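Local coordinates for protein HIRA (Homo sapiens, PDB 5YJE) that cooperates with ASF1A to promote replication-independent chromatin assembly and is required for the periodic repression of histone gene transcription during the cell cycle, at residues 42-47 with 96-101; 105-110 with 136-141; 142-147 with 154-159; 192-197 with 285-290; 272-277 with 298-303. One frame throughout, in Å; residues are numbered along the deposited sequence.

Interaction 1: 42-47 with 96-101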
# COMPACT_ATOMS: atom_id res chain seq x y z
N PRO B 42 -25.38 2.29 -12.14
CA PRO B 42 -26.07 3.46 -12.70
C PRO B 42 -25.70 4.76 -11.99
O PRO B 42 -25.45 4.79 -10.78
CB PRO B 42 -27.56 3.12 -12.50
CG PRO B 42 -27.56 2.28 -11.25
CD PRO B 42 -26.26 1.49 -11.27
N ILE B 43 -25.67 5.83 -12.76
CA ILE B 43 -25.28 7.15 -12.27
C ILE B 43 -26.54 7.94 -11.93
O ILE B 43 -27.42 8.09 -12.79
CB ILE B 43 -24.44 7.90 -13.31
CG1 ILE B 43 -23.24 7.04 -13.73
CG2 ILE B 43 -24.01 9.24 -12.74
CD1 ILE B 43 -22.60 7.51 -15.03
N PRO B 44 -26.64 8.51 -10.72
CA PRO B 44 -27.84 9.28 -10.37
C PRO B 44 -28.10 10.39 -11.38
O PRO B 44 -27.17 11.03 -11.91
CB PRO B 44 -27.51 9.85 -8.98
CG PRO B 44 -26.35 9.01 -8.47
CD PRO B 44 -25.59 8.65 -9.70
N SER B 45 -29.38 10.59 -11.69
CA SER B 45 -29.78 11.64 -12.63
C SER B 45 -29.59 13.02 -12.01
O SER B 45 -29.81 13.20 -10.80
CB SER B 45 -31.24 11.46 -13.06
OG SER B 45 -31.48 10.15 -13.51
N PRO B 46 -29.16 14.00 -12.80
CA PRO B 46 -29.22 15.40 -12.34
C PRO B 46 -30.65 15.79 -11.98
O PRO B 46 -31.58 15.56 -12.75
CB PRO B 46 -28.71 16.20 -13.55
CG PRO B 46 -27.89 15.23 -14.34
CD PRO B 46 -28.54 13.88 -14.13
N GLN B 47 -30.82 16.36 -10.79
CA GLN B 47 -32.09 16.92 -10.34
C GLN B 47 -31.89 18.37 -9.94
O GLN B 47 -30.81 18.75 -9.48
CB GLN B 47 -32.65 16.17 -9.15
CG GLN B 47 -32.60 14.68 -9.23
CD GLN B 47 -33.14 14.08 -7.96
OE1 GLN B 47 -34.31 14.30 -7.61
NE2 GLN B 47 -32.30 13.39 -7.22
N ILE B 96 -24.61 18.66 -7.50
CA ILE B 96 -24.56 17.52 -6.60
C ILE B 96 -25.51 16.43 -7.11
O ILE B 96 -26.71 16.67 -7.28
CB ILE B 96 -24.90 17.93 -5.16
CG1 ILE B 96 -23.89 18.98 -4.68
CG2 ILE B 96 -24.92 16.70 -4.24
CD1 ILE B 96 -24.35 19.82 -3.51
N LEU B 97 -24.96 15.23 -7.34
CA LEU B 97 -25.69 14.07 -7.84
C LEU B 97 -26.22 13.20 -6.71
O LEU B 97 -27.38 12.78 -6.74
CB LEU B 97 -24.80 13.25 -8.76
CG LEU B 97 -24.42 13.90 -10.09
CD1 LEU B 97 -23.41 13.05 -10.90
CD2 LEU B 97 -25.72 14.18 -10.88
N THR B 98 -25.39 12.91 -5.70
CA THR B 98 -25.93 12.17 -4.57
C THR B 98 -25.17 12.58 -3.33
O THR B 98 -24.23 13.37 -3.39
CB THR B 98 -25.90 10.63 -4.78
OG1 THR B 98 -26.48 9.97 -3.65
CG2 THR B 98 -24.47 10.07 -4.94
N ALA B 99 -25.56 12.02 -2.19
CA ALA B 99 -24.99 12.44 -0.93
C ALA B 99 -25.15 11.33 0.10
O ALA B 99 -26.01 10.45 -0.05
CB ALA B 99 -25.64 13.74 -0.43
N ALA B 100 -24.32 11.36 1.13
CA ALA B 100 -24.43 10.44 2.26
C ALA B 100 -23.85 11.14 3.48
O ALA B 100 -23.24 12.21 3.37
CB ALA B 100 -23.72 9.11 1.98
N GLY B 101 -24.05 10.56 4.66
CA GLY B 101 -23.60 11.20 5.88
C GLY B 101 -23.72 10.29 7.08
O GLY B 101 -24.51 9.34 7.09

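Interaction 2: 105-110 with 136-141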
# COMPACT_ATOMS: atom_id res chain seq x y z
N VAL B 105 -19.44 12.81 9.31
CA VAL B 105 -19.18 13.47 8.04
C VAL B 105 -20.47 13.56 7.24
O VAL B 105 -21.44 12.86 7.48
CB VAL B 105 -18.10 12.75 7.19
CG1 VAL B 105 -16.91 12.34 8.04
CG2 VAL B 105 -18.70 11.59 6.47
N VAL B 106 -20.45 14.46 6.27
CA VAL B 106 -21.43 14.52 5.20
C VAL B 106 -20.61 14.59 3.93
O VAL B 106 -19.68 15.39 3.84
CB VAL B 106 -22.35 15.75 5.32
CG1 VAL B 106 -23.16 15.93 4.06
CG2 VAL B 106 -23.24 15.65 6.54
N CYS B 107 -20.93 13.77 2.95
CA CYS B 107 -20.18 13.86 1.71
C CYS B 107 -21.14 13.91 0.55
O CYS B 107 -22.27 13.44 0.64
CB CYS B 107 -19.20 12.70 1.56
SG CYS B 107 -20.00 11.17 1.85
N VAL B 108 -20.69 14.53 -0.54
CA VAL B 108 -21.50 14.72 -1.72
C VAL B 108 -20.67 14.30 -2.92
O VAL B 108 -19.46 14.53 -2.96
CB VAL B 108 -22.01 16.18 -1.90
CG1 VAL B 108 -23.04 16.54 -0.81
CG2 VAL B 108 -20.88 17.14 -1.90
N ALA B 109 -21.33 13.69 -3.89
CA ALA B 109 -20.71 13.42 -5.17
C ALA B 109 -21.40 14.25 -6.24
O ALA B 109 -22.64 14.34 -6.27
CB ALA B 109 -20.74 11.92 -5.51
N CYS B 110 -20.57 14.85 -7.09
CA CYS B 110 -20.90 15.88 -8.05
C CYS B 110 -20.47 15.44 -9.44
O CYS B 110 -19.51 14.66 -9.60
CB CYS B 110 -20.21 17.22 -7.72
SG CYS B 110 -20.50 17.85 -6.04
N SER B 136 -21.86 6.24 -8.42
CA SER B 136 -23.14 5.53 -8.41
C SER B 136 -23.79 5.63 -7.04
O SER B 136 -24.90 6.14 -6.93
CB SER B 136 -22.95 4.06 -8.83
OG SER B 136 -24.22 3.42 -9.01
N THR B 137 -23.12 5.20 -5.97
CA THR B 137 -23.65 5.34 -4.63
C THR B 137 -22.55 5.73 -3.65
O THR B 137 -21.36 5.46 -3.85
CB THR B 137 -24.33 4.04 -4.12
OG1 THR B 137 -23.39 2.95 -4.21
CG2 THR B 137 -25.62 3.74 -4.91
N LEU B 138 -22.99 6.33 -2.55
CA LEU B 138 -22.16 6.74 -1.44
C LEU B 138 -22.69 6.11 -0.16
O LEU B 138 -23.90 6.00 0.02
CB LEU B 138 -22.13 8.28 -1.26
CG LEU B 138 -21.33 9.13 -2.23
CD1 LEU B 138 -21.47 10.65 -1.93
CD2 LEU B 138 -19.85 8.70 -2.22
N HIS B 139 -21.78 5.75 0.73
CA HIS B 139 -22.12 5.34 2.08
C HIS B 139 -21.13 5.99 3.05
O HIS B 139 -19.97 6.23 2.70
CB HIS B 139 -22.05 3.81 2.27
CG HIS B 139 -22.88 3.03 1.30
ND1 HIS B 139 -22.60 3.00 -0.05
CD2 HIS B 139 -23.96 2.24 1.48
CE1 HIS B 139 -23.49 2.23 -0.66
NE2 HIS B 139 -24.32 1.75 0.25
N CYS B 140 -21.60 6.25 4.28
CA CYS B 140 -20.72 6.62 5.38
C CYS B 140 -21.06 5.84 6.63
O CYS B 140 -22.23 5.55 6.91
CB CYS B 140 -20.77 8.11 5.76
SG CYS B 140 -20.80 9.09 4.34
N THR B 141 -20.02 5.50 7.37
CA THR B 141 -20.11 4.94 8.70
C THR B 141 -19.03 5.63 9.49
O THR B 141 -17.84 5.49 9.16
CB THR B 141 -19.89 3.42 8.69
OG1 THR B 141 -20.85 2.79 7.83
CG2 THR B 141 -20.01 2.84 10.09

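Interaction 3: 142-147 with 154-159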
# COMPACT_ATOMS: atom_id res chain seq x y z
N GLY B 142 -19.41 6.40 10.51
CA GLY B 142 -18.39 7.18 11.20
C GLY B 142 -17.62 8.03 10.21
O GLY B 142 -18.19 8.74 9.38
N SER B 143 -16.31 7.95 10.28
CA SER B 143 -15.44 8.75 9.42
C SER B 143 -15.03 8.01 8.15
O SER B 143 -14.11 8.46 7.45
CB SER B 143 -14.20 9.18 10.20
OG SER B 143 -14.58 9.84 11.39
N TYR B 144 -15.67 6.88 7.85
CA TYR B 144 -15.38 6.12 6.64
C TYR B 144 -16.36 6.52 5.54
O TYR B 144 -17.58 6.54 5.75
CB TYR B 144 -15.44 4.62 6.91
CG TYR B 144 -14.35 4.12 7.85
CD1 TYR B 144 -13.04 3.93 7.40
CD2 TYR B 144 -14.62 3.84 9.19
CE1 TYR B 144 -12.03 3.46 8.27
CE2 TYR B 144 -13.62 3.39 10.06
CZ TYR B 144 -12.33 3.20 9.60
OH TYR B 144 -11.36 2.73 10.47
N VAL B 145 -15.81 6.86 4.38
CA VAL B 145 -16.58 7.22 3.20
C VAL B 145 -16.29 6.19 2.13
O VAL B 145 -15.12 5.90 1.84
CB VAL B 145 -16.25 8.64 2.70
CG1 VAL B 145 -17.02 8.95 1.40
CG2 VAL B 145 -16.59 9.67 3.77
N MET B 146 -17.35 5.63 1.56
CA MET B 146 -17.25 4.61 0.53
C MET B 146 -17.93 5.12 -0.73
O MET B 146 -19.07 5.57 -0.69
CB MET B 146 -17.89 3.30 1.01
CG MET B 146 -17.86 2.20 -0.03
SD MET B 146 -18.40 0.56 0.55
CE MET B 146 -20.13 0.73 0.85
N ALA B 147 -17.22 5.05 -1.85
CA ALA B 147 -17.77 5.41 -3.15
C ALA B 147 -17.76 4.18 -4.06
O ALA B 147 -16.71 3.54 -4.23
CB ALA B 147 -16.98 6.56 -3.77
N LEU B 154 -14.80 0.28 -6.13
CA LEU B 154 -15.21 0.57 -4.77
C LEU B 154 -14.03 1.21 -4.07
O LEU B 154 -12.90 0.71 -4.18
CB LEU B 154 -15.64 -0.73 -4.06
CG LEU B 154 -16.25 -0.68 -2.65
CD1 LEU B 154 -17.00 -1.99 -2.40
CD2 LEU B 154 -15.26 -0.45 -1.55
N SER B 155 -14.28 2.29 -3.35
CA SER B 155 -13.22 2.96 -2.59
C SER B 155 -13.72 3.26 -1.19
O SER B 155 -14.91 3.52 -0.97
CB SER B 155 -12.77 4.26 -3.24
OG SER B 155 -12.13 4.05 -4.48
N VAL B 156 -12.80 3.19 -0.24
CA VAL B 156 -13.11 3.54 1.15
C VAL B 156 -11.97 4.40 1.66
O VAL B 156 -10.79 4.06 1.49
CB VAL B 156 -13.30 2.31 2.06
CG1 VAL B 156 -13.67 2.75 3.48
CG2 VAL B 156 -14.37 1.37 1.49
N TRP B 157 -12.32 5.53 2.24
CA TRP B 157 -11.35 6.41 2.86
C TRP B 157 -11.73 6.62 4.31
O TRP B 157 -12.92 6.71 4.65
CB TRP B 157 -11.29 7.76 2.14
CG TRP B 157 -10.84 7.68 0.73
CD1 TRP B 157 -9.54 7.68 0.28
CD2 TRP B 157 -11.67 7.66 -0.43
NE1 TRP B 157 -9.52 7.63 -1.10
CE2 TRP B 157 -10.82 7.62 -1.56
CE3 TRP B 157 -13.05 7.67 -0.63
CZ2 TRP B 157 -11.30 7.58 -2.86
CZ3 TRP B 157 -13.54 7.63 -1.92
CH2 TRP B 157 -12.67 7.59 -3.02
N ASP B 158 -10.71 6.65 5.15
CA ASP B 158 -10.83 7.09 6.53
C ASP B 158 -10.58 8.59 6.49
O ASP B 158 -9.44 9.04 6.42
CB ASP B 158 -9.82 6.35 7.40
CG ASP B 158 -9.86 6.76 8.86
OD1 ASP B 158 -10.38 7.85 9.20
OD2 ASP B 158 -9.32 6.01 9.69
N VAL B 159 -11.65 9.40 6.50
CA VAL B 159 -11.39 10.84 6.36
C VAL B 159 -10.83 11.41 7.65
O VAL B 159 -10.18 12.46 7.62
CB VAL B 159 -12.64 11.63 5.92
CG1 VAL B 159 -13.17 11.10 4.58
CG2 VAL B 159 -13.70 11.58 6.97

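Interaction 4: 192-197 with 285-290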
# COMPACT_ATOMS: atom_id res chain seq x y z
N ILE B 192 -14.87 -1.56 6.59
CA ILE B 192 -14.78 -2.76 5.78
C ILE B 192 -16.06 -2.88 4.96
O ILE B 192 -17.16 -2.81 5.53
CB ILE B 192 -14.56 -4.00 6.66
CG1 ILE B 192 -13.22 -3.81 7.39
CG2 ILE B 192 -14.68 -5.29 5.84
CD1 ILE B 192 -12.64 -5.08 7.95
N PRO B 193 -15.97 -3.00 3.63
CA PRO B 193 -17.17 -3.22 2.83
C PRO B 193 -17.56 -4.68 2.76
O PRO B 193 -16.73 -5.58 2.59
CB PRO B 193 -16.78 -2.67 1.45
CG PRO B 193 -15.29 -2.85 1.38
CD PRO B 193 -14.76 -2.87 2.80
N VAL B 194 -18.87 -4.91 2.87
CA VAL B 194 -19.48 -6.23 2.80
C VAL B 194 -20.58 -6.19 1.74
O VAL B 194 -21.41 -5.28 1.73
CB VAL B 194 -20.05 -6.65 4.17
CG1 VAL B 194 -20.56 -8.06 4.12
CG2 VAL B 194 -18.98 -6.51 5.24
N MET B 195 -20.55 -7.17 0.84
CA MET B 195 -21.52 -7.36 -0.23
C MET B 195 -22.26 -8.67 0.06
O MET B 195 -21.66 -9.75 0.00
CB MET B 195 -20.82 -7.40 -1.58
CG MET B 195 -19.83 -6.27 -1.78
SD MET B 195 -20.58 -4.79 -2.50
CE MET B 195 -20.24 -3.59 -1.23
N ASN B 196 -23.54 -8.56 0.39
CA ASN B 196 -24.41 -9.71 0.60
C ASN B 196 -25.19 -9.94 -0.69
O ASN B 196 -26.07 -9.14 -1.05
CB ASN B 196 -25.35 -9.49 1.78
CG ASN B 196 -25.66 -10.76 2.52
OD1 ASN B 196 -24.99 -11.11 3.45
ND2 ASN B 196 -26.62 -11.51 2.04
N LEU B 197 -24.86 -11.04 -1.39
CA LEU B 197 -25.46 -11.42 -2.66
C LEU B 197 -26.73 -12.25 -2.46
O LEU B 197 -26.94 -12.90 -1.42
CB LEU B 197 -24.47 -12.22 -3.51
CG LEU B 197 -23.10 -11.61 -3.82
CD1 LEU B 197 -22.33 -12.48 -4.81
CD2 LEU B 197 -23.23 -10.20 -4.36
N LEU B 285 -12.47 -12.50 12.26
CA LEU B 285 -11.19 -11.82 12.10
C LEU B 285 -11.14 -10.97 10.83
O LEU B 285 -10.74 -9.80 10.86
CB LEU B 285 -10.07 -12.85 12.11
CG LEU B 285 -8.63 -12.38 11.89
CD1 LEU B 285 -8.20 -11.49 13.02
CD2 LEU B 285 -7.74 -13.59 11.85
N THR B 286 -11.55 -11.54 9.70
CA THR B 286 -11.60 -10.83 8.42
C THR B 286 -12.46 -9.57 8.51
O THR B 286 -12.11 -8.52 7.95
CB THR B 286 -12.14 -11.77 7.34
OG1 THR B 286 -11.25 -12.88 7.19
CG2 THR B 286 -12.25 -11.07 6.02
N LEU B 287 -13.61 -9.67 9.17
CA LEU B 287 -14.49 -8.54 9.41
C LEU B 287 -13.94 -7.58 10.46
O LEU B 287 -14.51 -6.50 10.65
CB LEU B 287 -15.87 -9.04 9.84
CG LEU B 287 -16.96 -9.31 8.80
CD1 LEU B 287 -17.38 -8.04 8.07
CD2 LEU B 287 -16.48 -10.33 7.81
N GLN B 288 -12.86 -7.96 11.16
CA GLN B 288 -12.34 -7.18 12.28
C GLN B 288 -13.44 -6.87 13.29
O GLN B 288 -13.53 -5.77 13.82
CB GLN B 288 -11.67 -5.89 11.80
CG GLN B 288 -10.56 -6.10 10.78
CD GLN B 288 -9.96 -4.79 10.28
OE1 GLN B 288 -10.15 -3.72 10.88
NE2 GLN B 288 -9.24 -4.87 9.16
N SER B 289 -14.28 -7.86 13.56
CA SER B 289 -15.39 -7.73 14.51
C SER B 289 -14.96 -8.36 15.83
O SER B 289 -15.07 -9.58 16.00
CB SER B 289 -16.65 -8.37 13.95
OG SER B 289 -17.58 -8.65 14.98
N SER B 290 -14.54 -7.53 16.78
CA SER B 290 -13.78 -8.00 17.94
C SER B 290 -14.63 -8.85 18.89
O SER B 290 -14.19 -9.92 19.34
CB SER B 290 -13.16 -6.82 18.70
OG SER B 290 -14.12 -6.20 19.53

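Interaction 5: 272-277 with 298-303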
# COMPACT_ATOMS: atom_id res chain seq x y z
N THR B 272 -16.74 -31.54 9.82
CA THR B 272 -17.58 -30.43 9.40
C THR B 272 -17.73 -29.41 10.52
O THR B 272 -17.71 -28.21 10.27
CB THR B 272 -18.93 -30.91 8.91
OG1 THR B 272 -19.64 -31.51 10.00
CG2 THR B 272 -18.78 -31.91 7.78
N THR B 273 -17.85 -29.88 11.76
CA THR B 273 -17.98 -28.95 12.89
C THR B 273 -16.71 -28.11 13.04
O THR B 273 -16.79 -26.89 13.24
CB THR B 273 -18.29 -29.73 14.17
OG1 THR B 273 -19.56 -30.36 14.03
CG2 THR B 273 -18.35 -28.81 15.38
N LEU B 274 -15.54 -28.74 12.93
CA LEU B 274 -14.27 -28.02 13.00
C LEU B 274 -14.17 -27.00 11.87
O LEU B 274 -13.83 -25.83 12.10
CB LEU B 274 -13.12 -29.01 12.92
CG LEU B 274 -12.23 -29.38 14.11
CD1 LEU B 274 -10.94 -29.93 13.59
CD2 LEU B 274 -11.95 -28.23 15.02
N ALA B 275 -14.45 -27.42 10.63
CA ALA B 275 -14.38 -26.52 9.49
C ALA B 275 -15.31 -25.34 9.67
O ALA B 275 -14.92 -24.19 9.44
CB ALA B 275 -14.71 -27.28 8.20
N TYR B 276 -16.54 -25.60 10.13
CA TYR B 276 -17.49 -24.53 10.38
C TYR B 276 -16.97 -23.54 11.41
O TYR B 276 -17.02 -22.32 11.19
CB TYR B 276 -18.82 -25.11 10.84
CG TYR B 276 -19.78 -24.03 11.33
CD1 TYR B 276 -20.37 -23.14 10.43
CD2 TYR B 276 -20.07 -23.87 12.69
CE1 TYR B 276 -21.24 -22.15 10.86
CE2 TYR B 276 -20.96 -22.89 13.13
CZ TYR B 276 -21.53 -22.03 12.20
OH TYR B 276 -22.40 -21.04 12.59
N LEU B 277 -16.51 -24.03 12.57
CA LEU B 277 -16.10 -23.11 13.63
C LEU B 277 -14.85 -22.33 13.24
O LEU B 277 -14.71 -21.15 13.59
CB LEU B 277 -15.91 -23.87 14.94
CG LEU B 277 -17.17 -24.40 15.64
CD1 LEU B 277 -16.84 -25.36 16.78
CD2 LEU B 277 -18.06 -23.27 16.16
N LEU B 298 -13.75 -18.52 21.45
CA LEU B 298 -13.98 -19.22 22.70
C LEU B 298 -14.83 -20.48 22.51
O LEU B 298 -14.57 -21.52 23.13
CB LEU B 298 -14.63 -18.30 23.72
CG LEU B 298 -13.58 -17.22 24.08
CD1 LEU B 298 -14.04 -16.18 25.13
CD2 LEU B 298 -12.20 -17.86 24.42
N VAL B 299 -15.84 -20.42 21.64
CA VAL B 299 -16.57 -21.63 21.28
C VAL B 299 -15.63 -22.64 20.64
O VAL B 299 -15.65 -23.83 20.96
CB VAL B 299 -17.74 -21.27 20.34
CG1 VAL B 299 -18.38 -22.53 19.80
CG2 VAL B 299 -18.75 -20.36 21.05
N TYR B 300 -14.78 -22.18 19.72
CA TYR B 300 -13.88 -23.07 19.00
C TYR B 300 -12.91 -23.76 19.95
O TYR B 300 -12.64 -24.96 19.81
CB TYR B 300 -13.13 -22.28 17.94
CG TYR B 300 -12.08 -23.06 17.19
CD1 TYR B 300 -12.42 -24.17 16.42
CD2 TYR B 300 -10.75 -22.67 17.22
CE1 TYR B 300 -11.45 -24.88 15.72
CE2 TYR B 300 -9.78 -23.38 16.54
CZ TYR B 300 -10.13 -24.48 15.80
OH TYR B 300 -9.14 -25.15 15.12
N ALA B 301 -12.36 -23.02 20.90
CA ALA B 301 -11.45 -23.62 21.86
C ALA B 301 -12.17 -24.63 22.74
O ALA B 301 -11.64 -25.71 23.01
CB ALA B 301 -10.80 -22.53 22.70
N ARG B 302 -13.38 -24.29 23.19
CA ARG B 302 -14.17 -25.25 23.94
C ARG B 302 -14.36 -26.54 23.15
O ARG B 302 -14.24 -27.64 23.71
CB ARG B 302 -15.52 -24.63 24.32
CG ARG B 302 -16.50 -25.58 25.03
CD ARG B 302 -17.45 -24.83 25.97
NE ARG B 302 -17.90 -23.54 25.44
CZ ARG B 302 -17.40 -22.35 25.80
NH1 ARG B 302 -16.43 -22.28 26.71
NH2 ARG B 302 -17.87 -21.24 25.25
N TYR B 303 -14.63 -26.43 21.85
CA TYR B 303 -14.79 -27.62 21.03
C TYR B 303 -13.51 -28.42 20.95
O TYR B 303 -13.52 -29.64 21.12
CB TYR B 303 -15.26 -27.24 19.63
CG TYR B 303 -15.66 -28.46 18.82
CD1 TYR B 303 -16.82 -29.15 19.13
CD2 TYR B 303 -14.87 -28.92 17.77
CE1 TYR B 303 -17.21 -30.26 18.40
CE2 TYR B 303 -15.24 -30.05 17.03
CZ TYR B 303 -16.41 -30.70 17.36
OH TYR B 303 -16.81 -31.81 16.64

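Interaction 1: 42-47 with 96-101
The flat group at this contact is the Ser45-Pro46 peptide unit, and the methyl CD2 of Leu97 lies over one of its faces, 3.9 Å from Pro46 N. The same methyl comes 3.6 Å from the carbonyl oxygen Pro44 O, and the ring of Pro46 adds its CG at 4.2 Å from Leu97 CD2. Leu97 gets there because its CG points opposite the carbonyl carbon (chi1 -68°) and the rest of the chain is extended, which carries the branch out toward 42-47; its other methyl, CD1, meets Ile43 CG2 at 4.3 Å. The Pro44 ring works further along the strand: CB touches Leu97 O at 3.7 Å, while CG rests against Thr98, 4.1 Å from Thr98 CB. All this is van der Waals packing, methyls and ring carbons set against backbone atoms, without polar links between the segments. Pro44 also reaches Ile135, and Ile43 reaches Pro134 and Ala150, so the proline-rich segment spans the ends of two sheets. From Pro44 to Pro46 the backbone angles are close to those of polyproline II. The strand beneath is an outermost one of its antiparallel sheet, and Leu97 and Thr98 both face Ala109 there, a classic beta bulge in what resembles a four-stranded beta-propeller blade.

Interaction 2: 105-110 with 136-141
Cys107 and Cys140 point their sulfurs at each other through different first torsions: SG of Cys107 sits between its backbone N and carbonyl carbon (chi1 49°), whereas SG of Cys140 lies beside its backbone N (chi1 -43°). The sulfurs, Cys107 SG and Cys140 SG, end up 3.3 Å apart. Leu138 keeps CG beside its own N and stays extended beyond it, so that CD1 is driven into the backbone of 105-110, 3.6 Å from Ala109 N and 3.9 Å from Ala109 CB. That methyl also flanks the cysteine pair, with Cys107 SG 4.1 Å from Leu138 CD1. At the far end Val105 CG2 packs on Cys140 SG at 3.9 Å. The strands run antiparallel, at 170°, but their axes stay 8.2 Å apart, the spacing of two sheets laid face to face and not of neighbours within one, as between adjacent blades of a propeller. Leu115, Val117 and Val145 close round Cys107, and Ala100 touches Leu138. Chemically, the sulfurs are much too far apart for a disulfide; they pack as separate, unbonded atoms, and what joins the two sheets here is apolar fit.

Interaction 3: 142-147 with 154-159
Tyr144 leans along the opposite strand from its first atom outward. CB stands 4.0 Å from Trp157 O; CD1 meets the methyl Val156 CG1 at 4.1 Å; CE1 rests 3.7 Å from Asp158 CB. The ring and the carboxylate of Asp158 are turned 52° apart, and Tyr144 OH stops 3.9 Å short of Asp158 OD2, too far for a hydrogen bond; that carboxylate pairs with Arg161 instead. An alanine in place of Tyr144 is likely to open a gap beside Val156 and leave the CB of Asp158 without its ring neighbour. Farther on, the next residue on this face, Met146, runs out with CG anti to the backbone N (chi1 178°) and stays extended to SD, 3.9 Å from Leu154 CD2; only CE beyond it bends off that line. On the other face Ala147 CB touches the edge of the indole, 4.0 Å from Trp157 CZ3. Beneath them runs an antiparallel hairpin ladder, with Val145 and Trp157 bonded both ways (Val145 N to Trp157 O 2.9 Å). Strands 135-141 and 163-170 flank the hairpin in its sheet, Ile185 and Leu187 of strand 184-187 cover Met146, and Trp157 NE1 bonds to Leu209 O of the second subunit.

Interaction 4: 192-197 with 285-290
Ile192 reaches across with its longer branch. CG1 lies beside the backbone N (chi1 -62°) and the chain continues extended, so CD1 is thrust at the point where helix 266-286 runs out. This methyl lies 3.5 Å from Thr286 O and 3.6 Å from Leu287 O. Gln288 meets it from another direction: the glutamine is extended beyond CG, and its side chain passes obliquely along the methyl, with Gln288 CG 3.7 Å and Gln288 CD 3.6 Å from Ile192 CD1. Were an alanine to stand at Gln288, the methyl of Ile192 would probably lose its cover from CG, CD and the amide, leaving a gap by the chain turn. The turn itself is a Schellman motif: Gln288 takes positive phi and sends its N-H back to Leu285 O at 2.8 Å, and Ser289 then serves as N-cap of the following helix, so the backbone reverses between the two helices just where the residue ahead of strand 193-196 abuts. Leu287 has a first torsion of -91°, well away from a staggered position, and its side chain crosses that of Val194 at about a right angle, with Leu287 CD1 3.6 Å from Val194 CG2. The same CD1 comes more loosely to Ile192, 4.5 Å from its CG2. Val194 is backed by Cys204 and Ile247, and Leu287 by Val215. Asn206 ND2 bonds to Thr286 O, while Thr286 OG1 is bonded to Ser127 OG of the third subunit.

Interaction 5: 272-277 with 298-303
Tyr303 turns one ring face to Thr273, whose CG2 lies 3.6 Å from the ring centroid and 23° off the ring normal, a CH-pi contact displaced toward the hydroxyl end; Thr273 CG2 is 3.4 Å from Tyr303 CZ. The methyl is aimed there because CG2 is anti to the threonine's backbone N, which leaves OG1 beside that N to bond with Gln269 O and Asp227 N. Leu274 works at ring edges instead. Its CD2 lies near the plane of the Tyr300 ring, 3.5 Å from Tyr300 CE1, and near the plane of the other ring too, 4.1 Å from Tyr303 CD2, so this one methyl is wedged between two tyrosines. Leu277 spreads over three partners: CB meets Tyr300 CD1 at 3.8 Å, CD1 comes 3.8 Å from Tyr303 CB, and CD2 abuts Val299 CG1 at 3.7 Å. It lies at about a right angle to both Val299 and Tyr303. The hydroxyl of Tyr300 is bonded to Glu278. Arg312 and Ile316 of helix 310-320 pack on Tyr300, and Arg123 of the third subunit touches the same tyrosine. Over these short segments the helices run antiparallel, at 156°, with axes 10.4 Å apart, packed by interlocking apolar side chains: a helical hairpin within the mainly helical part that follows the blade-like sheets.

This chain is the C-terminal part of HIRA, here in an assembly of three copies. The first three contacts follow one another through two neighbouring sheets. Interactions 1 and 2, centres 9 Å apart, share the sheet of strands 96-101 and 105-110, and Pro42 O bonds to Ser136 OG at 2.6 Å. Interaction 2 lies about 8 Å from interaction 3, centre to centre, through strands 135-141 and 144-149. Interaction 3 meets interaction 4 where Met146 SD touches Pro193 CB at 3.7 Å. Interactions 4 and 5, centres 20 Å apart, share one long helix and both touch the third subunit, whereas interaction 3 touches the second. Interactions 1 and 5 stand about 45 Å apart, centre to centre.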